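Lombricine kinase (Urechis caupo, PDB 3JPZ) catalyses the reversible transfer of a phosphoryl group between ATP and the guanidino compound lombricine, as a member of the ATP:guanido phosphotransferase (phosphagen kinase) family. Local coordinates at residues S153-G158 and F240-N245; S226-K229 and A235-E238. All coordinates share one frame; numbering follows the deposited sequence.

Contact 1 of 2, residues S153-G158 and F240-N245; sequences SGDLSG and FGRGLN
Asp155 and Arg242 meet head-on in a two-pronged salt bridge, each carboxylate oxygen paired with one terminal guanidinium nitrogen. Arg242 NH1 donates to Asp155 OD1 over 2.8 Å, on the syn lone pair. This bond is bent to 144°, and the oxygen lies somewhat off the guanidinium plane. The second prong, Arg242 NH2 to Asp155 OD2 at 3.0 Å, is straighter, with the oxygen close to that plane. Twisted 35° against each other, the two flat groups are not quite coplanar. The arginine chain runs out extended through chi2 and then bends at chi3 (53°), with the guanidinium beyond the bend facing the aspartate. Further charges extend the pair into a small network: Arg239 also binds Asp155 OD2, and Glu238 takes Arg242 NE.

The acid sits on a short 3-10 turn in the loop between helix 135-149 and strand 158-162, an edge strand of the eight-stranded antiparallel sheet, and the arginine on helix 233-252, which packs against that sheet.

Apolar packing accompanies the ion pair. Leu156 CD1 rests 3.7 Å from Gly243 CA, where the helix presents bare backbone, while Leu156 CG lies 3.7 Å from Arg242 NH1, set obliquely to the guanidinium.

Contact 2 of 2, residues S226-K229 and A235-E238; sequences SMQK and AVFE
The backbone carbonyl of Val236, already inside helix 233-252, receives a hydrogen bond from the side chain of Ser226 on the neighbouring strand. Ser226 OG donates to Val236 O over 2.7 Å, arriving in the carbonyl plane and on a lone pair, with a C=O...O angle of 126°. The hydroxyl can do this because OG stands anti to the backbone N (chi1 176°), on a CB that already faces the helix.

Val236 supplies the apolar half of the contact, and its two methyls divide the work. CG1 settles over the start of the strand segment, 3.4 Å from Ser226 OG and 3.3 Å from Ser226 O. CG2 goes to the other strand residue that faces the helix, lying 4.0 Å from Gln228 CG. The valine and the glutamine run past one another in opposite directions, and the extended glutamine chain carries its amide on to Ala235, whose CB is 4.0 Å from Gln228 NE2. The polar partner of that amide lies outside the two segments: Arg239, one turn on from Ala235, donates to Gln228 OE1.

Strand alternation sorts these residues: Ser226 and Gln228 face the helix, whereas Met227 points away and touches Arg117, which binds ADP in the nucleotide-bound protein, though no nucleotide is bound to this chain. Strand 222-229 and helix 233-252 are consecutive, so this is a strand-to-helix connection by which the chain folds back over its own sheet. Val236 also reaches Cys116 and Ile118 on the adjacent strand 113-122.

Two polar links accompany the aliphatic contact: the buried Ser226 hydroxyl is satisfied by a helix carbonyl and the Gln228 amide oxygen by a helix arginine, so polar groups directed into the strand-helix interface are paired there.

Overall arrangement
Both contacts belong to helix 233-252 and lie within the C-terminal catalytic domain, their centres 11 Å apart. Along the chain, the loop segment 153-158 comes first, then strand segment 226-229, then the helix segments 235-238 and 240-245; contact 2 is thus a local reversal enclosed by the much longer excursion of contact 1. They join directly where Phe240 CB packs 3.8 Å from Ser226 CB, and Arg239, between the two helix segments, bonds to both Asp155 of contact 1 and Gln228 of contact 2. One helix is therefore fixed both to inner strand 222-229, which neighbours strand 113-122 with its ADP-binding positions, and to the loop leading into edge strand 158-162.

Contact 1 of 2, residues S153-G158 and F240-N245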
ATOM      1  N   SER A 153     -10.577   1.982 -36.759  0.50 45.48           N
ATOM      2  CA  SER A 153     -11.895   1.930 -37.379  0.50 42.98           C
ATOM      3  C   SER A 153     -12.273   0.480 -37.631  0.50 41.95           C
ATOM      4  O   SER A 153     -11.655  -0.432 -37.084  0.50 38.49           O
ATOM      5  CB  SER A 153     -11.910   2.717 -38.690  0.50 45.86           C
ATOM      6  OG  SER A 153     -11.173   2.046 -39.696  0.50 46.04           O
ATOM      7  N   GLY A 154     -13.286   0.269 -38.464  1.00 38.25           N
ATOM      8  CA  GLY A 154     -13.728  -1.073 -38.790  1.00 49.64           C
ATOM      9  C   GLY A 154     -14.210  -1.828 -37.569  1.00 48.31           C
ATOM     10  O   GLY A 154     -14.965  -1.292 -36.757  1.00 47.77           O
ATOM     11  N   ASP A 155     -13.779  -3.078 -37.437  1.00 29.25           N
ATOM     12  CA  ASP A 155     -14.194  -3.898 -36.305  1.00 43.01           C
ATOM     13  C   ASP A 155     -13.395  -3.549 -35.050  1.00 39.31           C
ATOM     14  O   ASP A 155     -13.596  -4.146 -33.997  1.00 37.89           O
ATOM     15  CB  ASP A 155     -14.041  -5.385 -36.623  1.00 31.57           C
ATOM     16  CG  ASP A 155     -12.604  -5.823 -36.634  1.00 48.21           C
ATOM     17  OD1 ASP A 155     -11.763  -5.055 -37.142  1.00 50.89           O
ATOM     18  OD2 ASP A 155     -12.318  -6.926 -36.132  1.00 53.95           O
ATOM     19  N   LEU A 156     -12.484  -2.588 -35.168  1.00 36.13           N
ATOM     20  CA  LEU A 156     -11.736  -2.105 -34.009  1.00 32.81           C
ATOM     21  C   LEU A 156     -12.248  -0.745 -33.559  1.00 35.58           C
ATOM     22  O   LEU A 156     -11.653  -0.107 -32.697  1.00 33.43           O
ATOM     23  CB  LEU A 156     -10.240  -2.028 -34.312  1.00 27.11           C
ATOM     24  CG  LEU A 156      -9.544  -3.371 -34.565  1.00 30.33           C
ATOM     25  CD1 LEU A 156      -8.045  -3.168 -34.739  1.00 24.47           C
ATOM     26  CD2 LEU A 156      -9.818  -4.350 -33.436  1.00 44.25           C
ATOM     27  N   SER A 157     -13.352  -0.302 -34.148  1.00 33.30           N
ATOM     28  CA  SER A 157     -14.021   0.894 -33.671  1.00 49.40           C
ATOM     29  C   SER A 157     -14.598   0.595 -32.291  1.00 38.37           C
ATOM     30  O   SER A 157     -15.222  -0.447 -32.067  1.00 27.28           O
ATOM     31  CB  SER A 157     -15.119   1.327 -34.640  1.00 56.66           C
ATOM     32  OG  SER A 157     -14.581   1.633 -35.911  1.00 55.31           O
ATOM     33  N   GLY A 158     -14.372   1.501 -31.356  1.00 27.96           N
ATOM     34  CA  GLY A 158     -14.809   1.278 -29.994  1.00 47.37           C
ATOM     35  C   GLY A 158     -14.906   2.557 -29.198  1.00 39.77           C
ATOM     36  O   GLY A 158     -14.746   3.659 -29.734  1.00 24.49           O
ATOM     37  N   PHE A 240      -5.846  -9.911 -32.674  1.00 17.19           N
ATOM     38  CA  PHE A 240      -4.846  -9.577 -31.679  1.00 16.84           C
ATOM     39  C   PHE A 240      -3.667  -8.816 -32.296  1.00 21.35           C
ATOM     40  O   PHE A 240      -3.346  -7.704 -31.887  1.00 16.33           O
ATOM     41  CB  PHE A 240      -4.377 -10.888 -31.049  1.00 15.14           C
ATOM     42  CG  PHE A 240      -3.345 -10.734 -29.985  1.00 18.72           C
ATOM     43  CD1 PHE A 240      -3.707 -10.396 -28.687  1.00 21.67           C
ATOM     44  CD2 PHE A 240      -2.011 -10.983 -30.264  1.00 17.85           C
ATOM     45  CE1 PHE A 240      -2.747 -10.282 -27.692  1.00 12.98           C
ATOM     46  CE2 PHE A 240      -1.056 -10.873 -29.279  1.00 13.58           C
ATOM     47  CZ  PHE A 240      -1.426 -10.518 -27.985  1.00 13.02           C
ATOM     48  N   GLY A 241      -3.027  -9.424 -33.288  1.00 21.78           N
ATOM     49  CA  GLY A 241      -1.867  -8.831 -33.925  1.00 27.53           C
ATOM     50  C   GLY A 241      -2.233  -7.637 -34.786  1.00 25.96           C
ATOM     51  O   GLY A 241      -1.489  -6.668 -34.869  1.00 24.56           O
ATOM     52  N   ARG A 242      -3.384  -7.715 -35.439  1.00 26.72           N
ATOM     53  CA  ARG A 242      -3.865  -6.609 -36.250  1.00 38.35           C
ATOM     54  C   ARG A 242      -4.079  -5.383 -35.369  1.00 31.42           C
ATOM     55  O   ARG A 242      -3.688  -4.271 -35.721  1.00 21.27           O
ATOM     56  CB  ARG A 242      -5.167  -6.999 -36.949  1.00 33.46           C
ATOM     57  CG  ARG A 242      -5.811  -5.867 -37.733  1.00 35.58           C
ATOM     58  CD  ARG A 242      -6.728  -6.408 -38.822  1.00 48.80           C
ATOM     59  NE  ARG A 242      -7.711  -7.351 -38.294  1.00 33.46           N
ATOM     60  CZ  ARG A 242      -8.811  -6.995 -37.641  1.00 30.68           C
ATOM     61  NH1 ARG A 242      -9.064  -5.712 -37.425  1.00 34.87           N
ATOM     62  NH2 ARG A 242      -9.653  -7.919 -37.200  1.00 28.22           N
ATOM     63  N   GLY A 243      -4.686  -5.598 -34.209  1.00 17.97           N
ATOM     64  CA  GLY A 243      -4.953  -4.521 -33.274  1.00 32.66           C
ATOM     65  C   GLY A 243      -3.679  -3.942 -32.684  1.00 36.69           C
ATOM     66  O   GLY A 243      -3.532  -2.727 -32.567  1.00 17.87           O
ATOM     67  N   LEU A 244      -2.748  -4.809 -32.313  1.00 20.46           N
ATOM     68  CA  LEU A 244      -1.535  -4.352 -31.664  1.00 25.05           C
ATOM     69  C   LEU A 244      -0.754  -3.462 -32.618  1.00 19.54           C
ATOM     70  O   LEU A 244      -0.360  -2.353 -32.259  1.00 26.39           O
ATOM     71  CB  LEU A 244      -0.683  -5.536 -31.224  1.00 15.97           C
ATOM     72  CG  LEU A 244      -1.071  -6.147 -29.873  1.00 17.63           C
ATOM     73  CD1 LEU A 244      -0.438  -7.517 -29.708  1.00 14.53           C
ATOM     74  CD2 LEU A 244      -0.682  -5.229 -28.723  1.00 18.93           C
ATOM     75  N   ASN A 245      -0.556  -3.952 -33.840  1.00 19.06           N
ATOM     76  CA  ASN A 245       0.192  -3.220 -34.861  1.00 31.55           C
ATOM     77  C   ASN A 245      -0.491  -1.908 -35.223  1.00 31.31           C
ATOM     78  O   ASN A 245       0.168  -0.905 -35.494  1.00 26.70           O
ATOM     79  CB  ASN A 245       0.363  -4.080 -36.118  1.00 45.31           C
ATOM     80  CG  ASN A 245       1.377  -5.208 -35.934  1.00 26.75           C
ATOM     81  OD1 ASN A 245       2.215  -5.171 -35.038  1.00 35.45           O
ATOM     82  ND2 ASN A 245       1.305  -6.213 -36.798  1.00 25.18           N
TER

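Contact 2 of 2, residues S226-K229 and A235-E238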
ATOM      1  N   SER A 226      -7.636  -9.909 -26.922  1.00 13.04           N
ATOM      2  CA  SER A 226      -8.528 -10.320 -27.985  1.00 13.52           C
ATOM      3  C   SER A 226      -9.264 -11.588 -27.567  1.00 15.41           C
ATOM      4  O   SER A 226      -8.670 -12.477 -26.957  1.00 13.86           O
ATOM      5  CB  SER A 226      -7.745 -10.569 -29.271  1.00 14.78           C
ATOM      6  OG  SER A 226      -8.599 -11.055 -30.280  1.00 13.82           O
ATOM      7  N   MET A 227     -10.553 -11.667 -27.897  1.00 16.30           N
ATOM      8  CA  MET A 227     -11.399 -12.760 -27.431  1.00 13.04           C
ATOM      9  C   MET A 227     -12.625 -12.991 -28.319  1.00 17.54           C
ATOM     10  O   MET A 227     -13.121 -12.067 -28.985  1.00 15.82           O
ATOM     11  CB  MET A 227     -11.869 -12.457 -26.011  1.00 13.01           C
ATOM     12  CG  MET A 227     -12.747 -11.218 -25.924  1.00 40.43           C
ATOM     13  SD  MET A 227     -13.205 -10.779 -24.241  1.00 54.03           S
ATOM     14  CE  MET A 227     -11.627 -10.221 -23.600  1.00 19.44           C
ATOM     15  N   GLN A 228     -13.100 -14.237 -28.311  1.00 19.87           N
ATOM     16  CA  GLN A 228     -14.330 -14.646 -28.977  1.00 20.75           C
ATOM     17  C   GLN A 228     -14.868 -15.883 -28.282  1.00 22.87           C
ATOM     18  O   GLN A 228     -14.108 -16.684 -27.756  1.00 18.45           O
ATOM     19  CB  GLN A 228     -14.086 -15.044 -30.436  1.00 22.08           C
ATOM     20  CG  GLN A 228     -13.690 -13.934 -31.371  1.00 29.78           C
ATOM     21  CD  GLN A 228     -13.606 -14.397 -32.816  1.00 35.40           C
ATOM     22  OE1 GLN A 228     -13.481 -13.579 -33.728  1.00 34.11           O
ATOM     23  NE2 GLN A 228     -13.683 -15.718 -33.035  1.00 17.18           N
ATOM     24  N   LYS A 229     -16.179 -16.059 -28.307  1.00 19.25           N
ATOM     25  CA  LYS A 229     -16.753 -17.341 -27.933  1.00 20.56           C
ATOM     26  C   LYS A 229     -16.414 -18.287 -29.068  1.00 21.73           C
ATOM     27  O   LYS A 229     -16.153 -17.835 -30.179  1.00 18.64           O
ATOM     28  CB  LYS A 229     -18.268 -17.239 -27.788  1.00 15.44           C
ATOM     29  CG  LYS A 229     -18.763 -15.998 -27.062  1.00 28.22           C
ATOM     30  CD  LYS A 229     -20.096 -15.536 -27.637  1.00 55.91           C
ATOM     31  CE  LYS A 229     -21.095 -16.682 -27.764  1.00 65.01           C
ATOM     32  NZ  LYS A 229     -22.121 -16.403 -28.806  1.00 63.38           N
ATOM     33  N   ALA A 235      -8.557 -16.743 -35.495  1.00 14.83           N
ATOM     34  CA  ALA A 235      -9.241 -15.480 -35.697  1.00 23.71           C
ATOM     35  C   ALA A 235      -8.916 -14.539 -34.543  1.00 24.36           C
ATOM     36  O   ALA A 235      -8.732 -13.344 -34.743  1.00 14.62           O
ATOM     37  CB  ALA A 235     -10.739 -15.705 -35.802  1.00 21.49           C
ATOM     38  N   VAL A 236      -8.829 -15.090 -33.335  1.00 16.42           N
ATOM     39  CA  VAL A 236      -8.546 -14.301 -32.142  1.00 13.34           C
ATOM     40  C   VAL A 236      -7.144 -13.718 -32.187  1.00 13.58           C
ATOM     41  O   VAL A 236      -6.916 -12.578 -31.773  1.00 14.22           O
ATOM     42  CB  VAL A 236      -8.671 -15.153 -30.858  1.00 12.88           C
ATOM     43  CG1 VAL A 236      -8.158 -14.365 -29.658  1.00 12.81           C
ATOM     44  CG2 VAL A 236     -10.103 -15.570 -30.645  1.00 12.75           C
ATOM     45  N   PHE A 237      -6.209 -14.511 -32.693  1.00 14.06           N
ATOM     46  CA  PHE A 237      -4.828 -14.088 -32.821  1.00 16.07           C
ATOM     47  C   PHE A 237      -4.723 -13.062 -33.950  1.00 14.13           C
ATOM     48  O   PHE A 237      -3.939 -12.120 -33.868  1.00 15.20           O
ATOM     49  CB  PHE A 237      -3.941 -15.301 -33.117  1.00 13.47           C
ATOM     50  CG  PHE A 237      -2.463 -14.997 -33.118  1.00 17.22           C
ATOM     51  CD1 PHE A 237      -1.875 -14.327 -32.063  1.00 14.61           C
ATOM     52  CD2 PHE A 237      -1.662 -15.416 -34.169  1.00 14.21           C
ATOM     53  CE1 PHE A 237      -0.517 -14.066 -32.060  1.00 17.26           C
ATOM     54  CE2 PHE A 237      -0.304 -15.158 -34.175  1.00 13.90           C
ATOM     55  CZ  PHE A 237       0.269 -14.483 -33.119  1.00 13.69           C
ATOM     56  N   GLU A 238      -5.517 -13.254 -35.000  1.00 15.87           N
ATOM     57  CA  GLU A 238      -5.457 -12.382 -36.173  1.00 17.53           C
ATOM     58  C   GLU A 238      -5.833 -10.966 -35.789  1.00 22.19           C
ATOM     59  O   GLU A 238      -5.202 -10.003 -36.220  1.00 24.92           O
ATOM     60  CB  GLU A 238      -6.408 -12.875 -37.269  1.00 15.39           C
ATOM     61  CG  GLU A 238      -6.261 -12.124 -38.602  1.00 16.84           C
ATOM     62  CD  GLU A 238      -6.900 -10.733 -38.610  1.00 27.33           C
ATOM     63  OE1 GLU A 238      -7.890 -10.498 -37.871  1.00 17.61           O
ATOM     64  OE2 GLU A 238      -6.414  -9.873 -39.382  1.00 32.00           O
TER